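Side-chain contacts in putative citrate lyase, alfa subunit (Streptococcus mutans, PDB 2HJ0), which is of unknown function but belongs to the citrate lyase alpha-subunit family, with a two-chain assembly and a chain built on two large mixed beta-sheets flanked by helices: residues Y347-A351 and N352-S356; A193-D196 and A197-D201; F331-P334 and S335-L339; A312-E315 and L316-G320. All coordinates share one frame; numbering follows the deposited sequence.

Contacts 1 and 2 are largely buried and touch each other, M194 packing against E348 and D350; contacts 3 and 4 are partly buried and meet through V314, which lies against S335 and S338. Contact 3 also reaches contact 1, since L339 packs on the strand residues Y347 and E348. Contacts 1 and 3 are helix starts, each with an aspartate at the N-cap, whereas contacts 2 and 4 are closing turns of helices followed by parallel strands. Chemistry follows position: contact 2 buries D196 and pairs isoleucine with tyrosine, while contact 4 turns leucines inward and glutamates to solvent. Contact 1 also packs several side chains against the second subunit.

Contact 1. Residues Y347-A351 and N352-S356; sequences YEIDA and NMYAS
D350 caps the helix that begins at A351: its OD1 accepts a hydrogen bond from M353 N at 2.6 Å, with an N-H...O angle of 160°. The amide meets the carboxylate from above its plane. With CG set between the backbone N and the carbonyl carbon (chi1 65°), the carboxylate folds back over the first turn. Two backbone bonds continue the helix, Y354 N to D350 O at 3.0 Å and A355 N to A351 O, also at 3.0 Å. Outside this polar end I349, the residue before the cap, closes on the helix with both branches. Its CD1 reaches Y354 CB at 3.9 Å, the pairing of a hydrophobic staple, and its CG2 meets the methyl CE of selenomethionine M353 at 3.9 Å, the two side chains crossing at about a right angle. The Y354 hydroxyl is bonded to Q277, and M353 and N352 pack on Q222 and T223 of the second subunit. An N-cap carboxylate beside a staple ties strand 346-348 to the helix; the helix end would tend to stabilise the negative charge of D350, to which K198 adds a long, weak ion pair.

Contact 2. Residues A193-D196 and A197-D201; sequences AMID and AKYAD
I195 and Y199, one helical turn apart, set their side chains obliquely across each other. The I195 CG1 branch stands anti to its backbone N (chi1 176°) and meets the tyrosine ring along its CD2-CE2 bond, 3.7 Å from Y199 CD2 and 3.9 Å from Y199 CE2. The ring itself is swung anti to its own carbonyl carbon (chi1 -68°), which brings CD2 within 3.4 Å of I195 O; that oxygen lies at the ring edge, near the ring plane. Against one face, toward the rim, rests CG of the preceding K198. I195 O also accepts two backbone hydrogen bonds, from Y199 N and K198 N, each at 3.1 Å. The last turn closes with A200 N donating to D196 O at 2.8 Å, A200 being the first residue to leave helical geometry. K198 lies at the exposed margin, its CB 3.4 Å from M194 O. D196 leads its carboxylate off in another direction, to a salt bridge with R151 and a hydrogen bond with S68, and the Y199 hydroxyl is bonded to E33. Helix 191-199 thus presents two faces. I195 and Y199 pack against helix 148-157, while A193, D196 and A197 lie on L167 and A200 on A165 of strand 164-169; that strand and strand 202-207, which follows the helix, are parallel neighbours in the sheet, the layout of a beta-alpha-beta crossover.

Contact 3. Residues F331-P334 and S335-L339; sequences FDHP and SAVSL
D332 and S335 form the buried part of this helix start. D332 OD2 accepts from S335 N at 3.1 Å, the amide arriving from above the carboxylate plane, so that D332 is the N-cap of helix 333-341. Its CG sits between the backbone N and the carbonyl carbon (chi1 59°), a setting that turns the carboxylate toward the third residue of the helix. The other oxygen, OD1, bonds N311 N at the head of helix 311-318, and one aspartate therefore joins two helix starts. The helical pattern then takes over: A336 N donates to D332 O at 3.2 Å and V337 N to H333 O at 2.8 Å, while P334, whose ring nitrogen has no hydrogen to give, fills the first turn and accepts from S338 N at 2.9 Å. On the more open flank are H333 and V337, both partly exposed. Here the grip is a CH-pi contact: V337 CG2 lies over one face of the H333 imidazole, 3.4 Å from its centroid and 24° off the ring normal, shifted toward the NE2 and CE1 rim. No other protein chain covers this flank, whereas S335 and S338 on the buried one pack against V314.

Contact 4. Residues A312-E315 and L316-G320; sequences AMVE and LLEEG
L316 N, L317 N, E318 N and E319 N donate to the carbonyl oxygens four residues back, A312 to E315, at 3.0 to 3.1 Å, completing the final turns of helix 311-318. This helix follows strand 302-305 and leads into strand 322-327, parallel neighbours in a mixed sheet, so it is the connecting helix of a beta-alpha-beta crossover. M313, L316 and L317 face inward. The selenium of M313 touches L316 CD1 at 4.2 Å, and L316, with CG swung anti to its carbonyl carbon (chi1 -72°), also lays CG 3.6 Å from A312 O. Strand 322-327 receives this side, M313 and L317 meeting I325 and L316 meeting V322. Another flank belongs to V314 and E318, whose side chains run alongside each other in the same direction. E318 bends at chi2 (-132°) and carries OE1 to 3.6 Å from V314 CG1; that same oxygen makes a salt bridge with R341 of helix 333-341, against which V314 also packs. E315 and E319 line the exposed side. Their carboxylates stay apart, with E315 OE2 6.1 Å from E319 OE1, and E319 is further engaged by a salt bridge from OE2 to R292 of helix 282-297. Beyond E319, G320 leaves the helix with a positive phi (71°). A water bridges the backbone carbonyl of E315 and the side chain of E319, donating to E315 O at 3.2 Å and, weakly, to E319 OE1 at 3.4 Å.

Contact 1. Residues Y347-A351 and N352-S356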
loop_
_atom_site.group_PDB
_atom_site.type_symbol
_atom_site.label_atom_id
_atom_site.label_comp_id
_atom_site.label_asym_id
_atom_site.label_seq_id
_atom_site.Cartn_x
_atom_site.Cartn_y
_atom_site.Cartn_z
ATOM N N TYR A 347 8.761 -3.921 11.274
ATOM C CA TYR A 347 7.918 -3.607 10.118
ATOM C C TYR A 347 8.620 -3.132 8.851
ATOM O O TYR A 347 9.572 -2.360 8.896
ATOM C CB TYR A 347 6.873 -2.560 10.511
ATOM C CG TYR A 347 5.480 -2.860 10.015
ATOM C CD1 TYR A 347 4.739 -3.901 10.569
ATOM C CD2 TYR A 347 4.895 -2.096 8.994
ATOM C CE1 TYR A 347 3.442 -4.178 10.124
ATOM C CE2 TYR A 347 3.594 -2.367 8.535
ATOM C CZ TYR A 347 2.874 -3.410 9.110
ATOM O OH TYR A 347 1.591 -3.677 8.676
ATOM N N GLU A 348 8.107 -3.583 7.714
ATOM C CA GLU A 348 8.655 -3.223 6.415
ATOM C C GLU A 348 8.042 -1.915 5.899
ATOM O O GLU A 348 6.835 -1.704 5.996
ATOM C CB GLU A 348 8.383 -4.365 5.438
ATOM C CG GLU A 348 8.786 -4.116 3.997
ATOM C CD GLU A 348 8.358 -5.258 3.080
ATOM O OE1 GLU A 348 9.218 -5.772 2.322
ATOM O OE2 GLU A 348 7.164 -5.642 3.117
ATOM N N ILE A 349 8.879 -1.037 5.355
ATOM C CA ILE A 349 8.397 0.241 4.836
ATOM C C ILE A 349 9.033 0.564 3.484
ATOM O O ILE A 349 10.208 0.259 3.248
ATOM C CB ILE A 349 8.720 1.405 5.803
ATOM C CG1 ILE A 349 10.242 1.548 5.928
ATOM C CG2 ILE A 349 8.063 1.157 7.157
ATOM C CD1 ILE A 349 10.712 2.800 6.654
ATOM N N ASP A 350 8.252 1.184 2.603
ATOM C CA ASP A 350 8.734 1.583 1.284
ATOM C C ASP A 350 9.637 2.799 1.431
ATOM O O ASP A 350 9.514 3.568 2.382
ATOM C CB ASP A 350 7.556 1.932 0.370
ATOM C CG ASP A 350 6.785 3.164 0.841
ATOM O OD1 ASP A 350 7.260 4.298 0.641
ATOM O OD2 ASP A 350 5.698 3.005 1.422
ATOM N N ALA A 351 10.539 2.975 0.479
ATOM C CA ALA A 351 11.471 4.102 0.503
ATOM C C ALA A 351 10.797 5.468 0.599
ATOM O O ALA A 351 11.396 6.411 1.119
ATOM C CB ALA A 351 12.374 4.064 -0.731
ATOM N N ASN A 352 9.573 5.592 0.095
ATOM C CA ASN A 352 8.901 6.875 0.160
ATOM C C ASN A 352 8.542 7.205 1.595
ATOM O O ASN A 352 8.844 8.292 2.088
ATOM C CB ASN A 352 7.636 6.899 -0.693
ATOM C CG ASN A 352 7.042 8.305 -0.808
ATOM O OD1 ASN A 352 7.652 9.212 -1.395
ATOM N ND2 ASN A 352 5.856 8.494 -0.235
HETATM N N MSE A 353 7.892 6.270 2.275
HETATM C CA MSE A 353 7.528 6.507 3.662
HETATM C C MSE A 353 8.802 6.726 4.467
HETATM O O MSE A 353 8.799 7.395 5.514
HETATM C CB MSE A 353 6.786 5.309 4.230
HETATM C CG MSE A 353 6.249 5.569 5.623
HETATM SE SE MSE A 353 5.258 4.055 6.235
HETATM C CE MSE A 353 5.730 4.093 8.089
ATOM N N TYR A 354 9.890 6.150 3.954
ATOM C CA TYR A 354 11.200 6.226 4.582
ATOM C C TYR A 354 11.847 7.598 4.606
ATOM O O TYR A 354 11.966 8.195 5.675
ATOM C CB TYR A 354 12.170 5.214 3.934
ATOM C CG TYR A 354 13.596 5.313 4.452
ATOM C CD1 TYR A 354 13.851 5.366 5.817
ATOM C CD2 TYR A 354 14.680 5.397 3.581
ATOM C CE1 TYR A 354 15.141 5.510 6.308
ATOM C CE2 TYR A 354 15.986 5.543 4.064
ATOM C CZ TYR A 354 16.207 5.603 5.436
ATOM O OH TYR A 354 17.479 5.782 5.954
ATOM N N ALA A 355 12.251 8.114 3.450
ATOM C CA ALA A 355 12.944 9.394 3.463
ATOM C C ALA A 355 12.586 10.445 2.416
ATOM O O ALA A 355 13.433 11.250 2.034
ATOM C CB ALA A 355 14.429 9.130 3.421
ATOM N N SER A 356 11.336 10.472 1.978
ATOM C CA SER A 356 10.939 11.436 0.969
ATOM C C SER A 356 10.667 12.806 1.527
ATOM O O SER A 356 9.886 12.973 2.454
ATOM C CB SER A 356 9.699 10.976 0.222
ATOM O OG SER A 356 9.187 12.030 -0.567
#

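Contact 2. Residues A193-D196 and A197-D201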
loop_
_atom_site.group_PDB
_atom_site.type_symbol
_atom_site.label_atom_id
_atom_site.label_comp_id
_atom_site.label_asym_id
_atom_site.label_seq_id
_atom_site.Cartn_x
_atom_site.Cartn_y
_atom_site.Cartn_z
ATOM N N ALA A 193 11.940 -1.528 -3.906
ATOM C CA ALA A 193 11.119 -2.048 -4.995
ATOM C C ALA A 193 9.638 -1.707 -4.853
ATOM O O ALA A 193 8.932 -1.535 -5.851
ATOM C CB ALA A 193 11.285 -3.550 -5.107
HETATM N N MSE A 194 9.165 -1.601 -3.617
HETATM C CA MSE A 194 7.754 -1.302 -3.378
HETATM C C MSE A 194 7.277 -0.010 -4.008
HETATM O O MSE A 194 6.119 0.101 -4.403
HETATM C CB MSE A 194 7.450 -1.276 -1.876
HETATM C CG MSE A 194 7.299 -2.657 -1.262
HETATM SE SE MSE A 194 7.458 -2.672 0.671
HETATM C CE MSE A 194 5.586 -2.738 1.160
ATOM N N ILE A 195 8.160 0.972 -4.103
ATOM C CA ILE A 195 7.759 2.228 -4.697
ATOM C C ILE A 195 7.690 2.075 -6.211
ATOM O O ILE A 195 6.819 2.638 -6.848
ATOM C CB ILE A 195 8.722 3.339 -4.312
ATOM C CG1 ILE A 195 8.337 4.622 -5.028
ATOM C CG2 ILE A 195 10.135 2.944 -4.649
ATOM C CD1 ILE A 195 9.182 5.784 -4.607
ATOM N N ASP A 196 8.597 1.294 -6.782
ATOM C CA ASP A 196 8.584 1.065 -8.210
ATOM C C ASP A 196 7.272 0.458 -8.637
ATOM O O ASP A 196 6.619 0.951 -9.539
ATOM C CB ASP A 196 9.694 0.106 -8.609
ATOM C CG ASP A 196 11.053 0.753 -8.585
ATOM O OD1 ASP A 196 11.379 1.401 -7.571
ATOM O OD2 ASP A 196 11.794 0.614 -9.579
ATOM N N ALA A 197 6.877 -0.625 -7.989
ATOM C CA ALA A 197 5.651 -1.307 -8.365
ATOM C C ALA A 197 4.420 -0.466 -8.152
ATOM O O ALA A 197 3.350 -0.779 -8.666
ATOM C CB ALA A 197 5.524 -2.603 -7.592
ATOM N N LYS A 198 4.568 0.605 -7.395
ATOM C CA LYS A 198 3.445 1.476 -7.102
ATOM C C LYS A 198 3.267 2.592 -8.135
ATOM O O LYS A 198 2.149 3.006 -8.418
ATOM C CB LYS A 198 3.648 2.046 -5.702
ATOM C CG LYS A 198 2.582 2.980 -5.199
ATOM C CD LYS A 198 2.828 3.288 -3.710
ATOM C CE LYS A 198 2.878 1.983 -2.870
ATOM N NZ LYS A 198 3.157 2.168 -1.405
ATOM N N TYR A 199 4.362 3.059 -8.720
ATOM C CA TYR A 199 4.273 4.131 -9.694
ATOM C C TYR A 199 4.586 3.769 -11.144
ATOM O O TYR A 199 4.276 4.531 -12.052
ATOM C CB TYR A 199 5.178 5.270 -9.256
ATOM C CG TYR A 199 4.694 5.941 -8.014
ATOM C CD1 TYR A 199 3.626 6.845 -8.054
ATOM C CD2 TYR A 199 5.286 5.666 -6.786
ATOM C CE1 TYR A 199 3.160 7.461 -6.883
ATOM C CE2 TYR A 199 4.837 6.265 -5.615
ATOM C CZ TYR A 199 3.776 7.162 -5.664
ATOM O OH TYR A 199 3.332 7.755 -4.505
ATOM N N ALA A 200 5.207 2.619 -11.360
ATOM C CA ALA A 200 5.563 2.191 -12.705
ATOM C C ALA A 200 4.317 1.831 -13.511
ATOM O O ALA A 200 3.298 1.410 -12.948
ATOM C CB ALA A 200 6.512 0.985 -12.639
ATOM N N ASP A 201 4.394 2.008 -14.827
ATOM C CA ASP A 201 3.262 1.675 -15.682
ATOM C C ASP A 201 3.066 0.167 -15.746
ATOM O O ASP A 201 1.972 -0.341 -15.510
ATOM C CB ASP A 201 3.463 2.238 -17.086
ATOM C CG ASP A 201 3.098 3.698 -17.170
ATOM O OD1 ASP A 201 2.416 4.200 -16.245
ATOM O OD2 ASP A 201 3.478 4.352 -18.168
#

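Contact 3. Residues F331-P334 and S335-L339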
loop_
_atom_site.group_PDB
_atom_site.type_symbol
_atom_site.label_atom_id
_atom_site.label_comp_id
_atom_site.label_asym_id
_atom_site.label_seq_id
_atom_site.Cartn_x
_atom_site.Cartn_y
_atom_site.Cartn_z
ATOM N N PHE A 331 20.630 -5.702 5.885
ATOM C CA PHE A 331 22.038 -5.830 5.546
ATOM C C PHE A 331 22.688 -7.175 5.923
ATOM O O PHE A 331 23.914 -7.304 5.908
ATOM C CB PHE A 331 22.813 -4.664 6.160
ATOM C CG PHE A 331 22.772 -3.404 5.330
ATOM C CD1 PHE A 331 23.855 -3.038 4.540
ATOM C CD2 PHE A 331 21.647 -2.587 5.330
ATOM C CE1 PHE A 331 23.811 -1.876 3.765
ATOM C CE2 PHE A 331 21.601 -1.429 4.560
ATOM C CZ PHE A 331 22.682 -1.073 3.777
ATOM N N ASP A 332 21.869 -8.165 6.270
ATOM C CA ASP A 332 22.357 -9.505 6.594
ATOM C C ASP A 332 21.183 -10.464 6.765
ATOM O O ASP A 332 20.081 -10.053 7.122
ATOM C CB ASP A 332 23.247 -9.499 7.845
ATOM C CG ASP A 332 22.538 -8.987 9.067
ATOM O OD1 ASP A 332 23.217 -8.782 10.092
ATOM O OD2 ASP A 332 21.306 -8.787 9.014
ATOM N N HIS A 333 21.417 -11.743 6.502
ATOM C CA HIS A 333 20.354 -12.729 6.592
ATOM C C HIS A 333 19.515 -12.678 7.872
ATOM O O HIS A 333 18.285 -12.660 7.819
ATOM C CB HIS A 333 20.931 -14.131 6.409
ATOM C CG HIS A 333 19.906 -15.213 6.485
ATOM N ND1 HIS A 333 18.856 -15.302 5.597
ATOM C CD2 HIS A 333 19.736 -16.216 7.376
ATOM C CE1 HIS A 333 18.080 -16.313 5.942
ATOM N NE2 HIS A 333 18.590 -16.883 7.018
ATOM N N PRO A 334 20.164 -12.657 9.041
ATOM C CA PRO A 334 19.405 -12.610 10.296
ATOM C C PRO A 334 18.410 -11.451 10.380
ATOM O O PRO A 334 17.312 -11.615 10.920
ATOM C CB PRO A 334 20.502 -12.548 11.365
ATOM C CG PRO A 334 21.636 -11.901 10.655
ATOM C CD PRO A 334 21.610 -12.553 9.298
ATOM N N SER A 335 18.776 -10.283 9.850
ATOM C CA SER A 335 17.852 -9.146 9.877
ATOM C C SER A 335 16.672 -9.413 8.964
ATOM O O SER A 335 15.538 -9.060 9.278
ATOM C CB SER A 335 18.534 -7.861 9.432
ATOM O OG SER A 335 19.391 -7.382 10.450
ATOM N N ALA A 336 16.934 -10.037 7.826
ATOM C CA ALA A 336 15.852 -10.333 6.926
ATOM C C ALA A 336 14.961 -11.352 7.626
ATOM O O ALA A 336 13.741 -11.268 7.559
ATOM C CB ALA A 336 16.379 -10.880 5.629
ATOM N N VAL A 337 15.561 -12.304 8.330
ATOM C CA VAL A 337 14.772 -13.319 9.016
ATOM C C VAL A 337 13.875 -12.705 10.069
ATOM O O VAL A 337 12.701 -13.059 10.183
ATOM C CB VAL A 337 15.680 -14.360 9.664
ATOM C CG1 VAL A 337 14.849 -15.349 10.487
ATOM C CG2 VAL A 337 16.455 -15.101 8.568
ATOM N N SER A 338 14.440 -11.776 10.830
ATOM C CA SER A 338 13.722 -11.081 11.889
ATOM C C SER A 338 12.471 -10.364 11.389
ATOM O O SER A 338 11.453 -10.300 12.090
ATOM C CB SER A 338 14.645 -10.070 12.555
ATOM O OG SER A 338 14.004 -9.489 13.663
ATOM N N LEU A 339 12.556 -9.818 10.183
ATOM C CA LEU A 339 11.435 -9.104 9.593
ATOM C C LEU A 339 10.205 -9.988 9.556
ATOM O O LEU A 339 9.075 -9.505 9.532
ATOM C CB LEU A 339 11.782 -8.662 8.179
ATOM C CG LEU A 339 10.671 -7.945 7.416
ATOM C CD1 LEU A 339 10.266 -6.675 8.155
ATOM C CD2 LEU A 339 11.164 -7.618 6.010
#

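Contact 4. Residues A312-E315 and L316-G320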
loop_
_atom_site.group_PDB
_atom_site.type_symbol
_atom_site.label_atom_id
_atom_site.label_comp_id
_atom_site.label_asym_id
_atom_site.label_seq_id
_atom_site.Cartn_x
_atom_site.Cartn_y
_atom_site.Cartn_z
ATOM N N ALA A 312 22.652 -6.521 14.960
ATOM C CA ALA A 312 22.786 -5.778 16.211
ATOM C C ALA A 312 21.460 -5.142 16.560
ATOM O O ALA A 312 21.082 -5.032 17.729
ATOM C CB ALA A 312 23.831 -4.717 16.083
HETATM N N MSE A 313 20.743 -4.738 15.522
HETATM C CA MSE A 313 19.446 -4.111 15.695
HETATM C C MSE A 313 18.403 -5.123 16.158
HETATM O O MSE A 313 17.578 -4.823 17.016
HETATM C CB MSE A 313 19.014 -3.464 14.384
HETATM C CG MSE A 313 18.437 -2.097 14.599
HETATM SE SE MSE A 313 19.637 -1.038 15.715
HETATM C CE MSE A 313 19.926 0.419 14.438
ATOM N N VAL A 314 18.452 -6.321 15.586
ATOM C CA VAL A 314 17.524 -7.369 15.953
ATOM C C VAL A 314 17.817 -7.724 17.398
ATOM O O VAL A 314 16.912 -7.943 18.209
ATOM C CB VAL A 314 17.722 -8.624 15.089
ATOM C CG1 VAL A 314 16.646 -9.663 15.408
ATOM C CG2 VAL A 314 17.696 -8.252 13.626
ATOM N N GLU A 315 19.099 -7.763 17.712
ATOM C CA GLU A 315 19.553 -8.076 19.058
ATOM C C GLU A 315 18.843 -7.149 20.040
ATOM O O GLU A 315 18.242 -7.614 20.995
ATOM C CB GLU A 315 21.069 -7.878 19.150
ATOM C CG GLU A 315 21.837 -8.980 19.865
ATOM C CD GLU A 315 22.424 -10.027 18.921
ATOM O OE1 GLU A 315 21.681 -10.908 18.428
ATOM O OE2 GLU A 315 23.645 -9.962 18.671
ATOM N N LEU A 316 18.895 -5.843 19.796
ATOM C CA LEU A 316 18.254 -4.884 20.688
ATOM C C LEU A 316 16.742 -5.028 20.780
ATOM O O LEU A 316 16.148 -4.800 21.838
ATOM C CB LEU A 316 18.584 -3.455 20.269
ATOM C CG LEU A 316 20.011 -2.954 20.510
ATOM C CD1 LEU A 316 20.161 -1.584 19.856
ATOM C CD2 LEU A 316 20.312 -2.865 22.006
ATOM N N LEU A 317 16.111 -5.386 19.668
ATOM C CA LEU A 317 14.660 -5.550 19.646
ATOM C C LEU A 317 14.245 -6.744 20.512
ATOM O O LEU A 317 13.159 -6.753 21.088
ATOM C CB LEU A 317 14.166 -5.763 18.207
ATOM C CG LEU A 317 12.647 -5.955 18.099
ATOM C CD1 LEU A 317 11.967 -4.595 18.152
ATOM C CD2 LEU A 317 12.278 -6.691 16.823
ATOM N N GLU A 318 15.116 -7.747 20.600
ATOM C CA GLU A 318 14.813 -8.927 21.391
ATOM C C GLU A 318 15.102 -8.689 22.876
ATOM O O GLU A 318 14.369 -9.165 23.730
ATOM C CB GLU A 318 15.591 -10.136 20.852
ATOM C CG GLU A 318 15.474 -10.274 19.334
ATOM C CD GLU A 318 15.129 -11.679 18.852
ATOM O OE1 GLU A 318 14.907 -11.848 17.625
ATOM O OE2 GLU A 318 15.072 -12.617 19.688
ATOM N N GLU A 319 16.152 -7.936 23.186
ATOM C CA GLU A 319 16.494 -7.647 24.572
ATOM C C GLU A 319 15.502 -6.647 25.162
ATOM O O GLU A 319 15.614 -6.228 26.315
ATOM C CB GLU A 319 17.910 -7.070 24.657
ATOM C CG GLU A 319 19.002 -8.041 24.244
ATOM C CD GLU A 319 20.407 -7.432 24.275
ATOM O OE1 GLU A 319 21.388 -8.207 24.111
ATOM O OE2 GLU A 319 20.529 -6.191 24.454
ATOM N N GLY A 320 14.523 -6.256 24.361
ATOM C CA GLY A 320 13.536 -5.302 24.828
ATOM C C GLY A 320 14.071 -3.887 25.005
ATOM O O GLY A 320 13.469 -3.091 25.721
HETATM O O HOH W 1 19.633 -10.238 22.073
#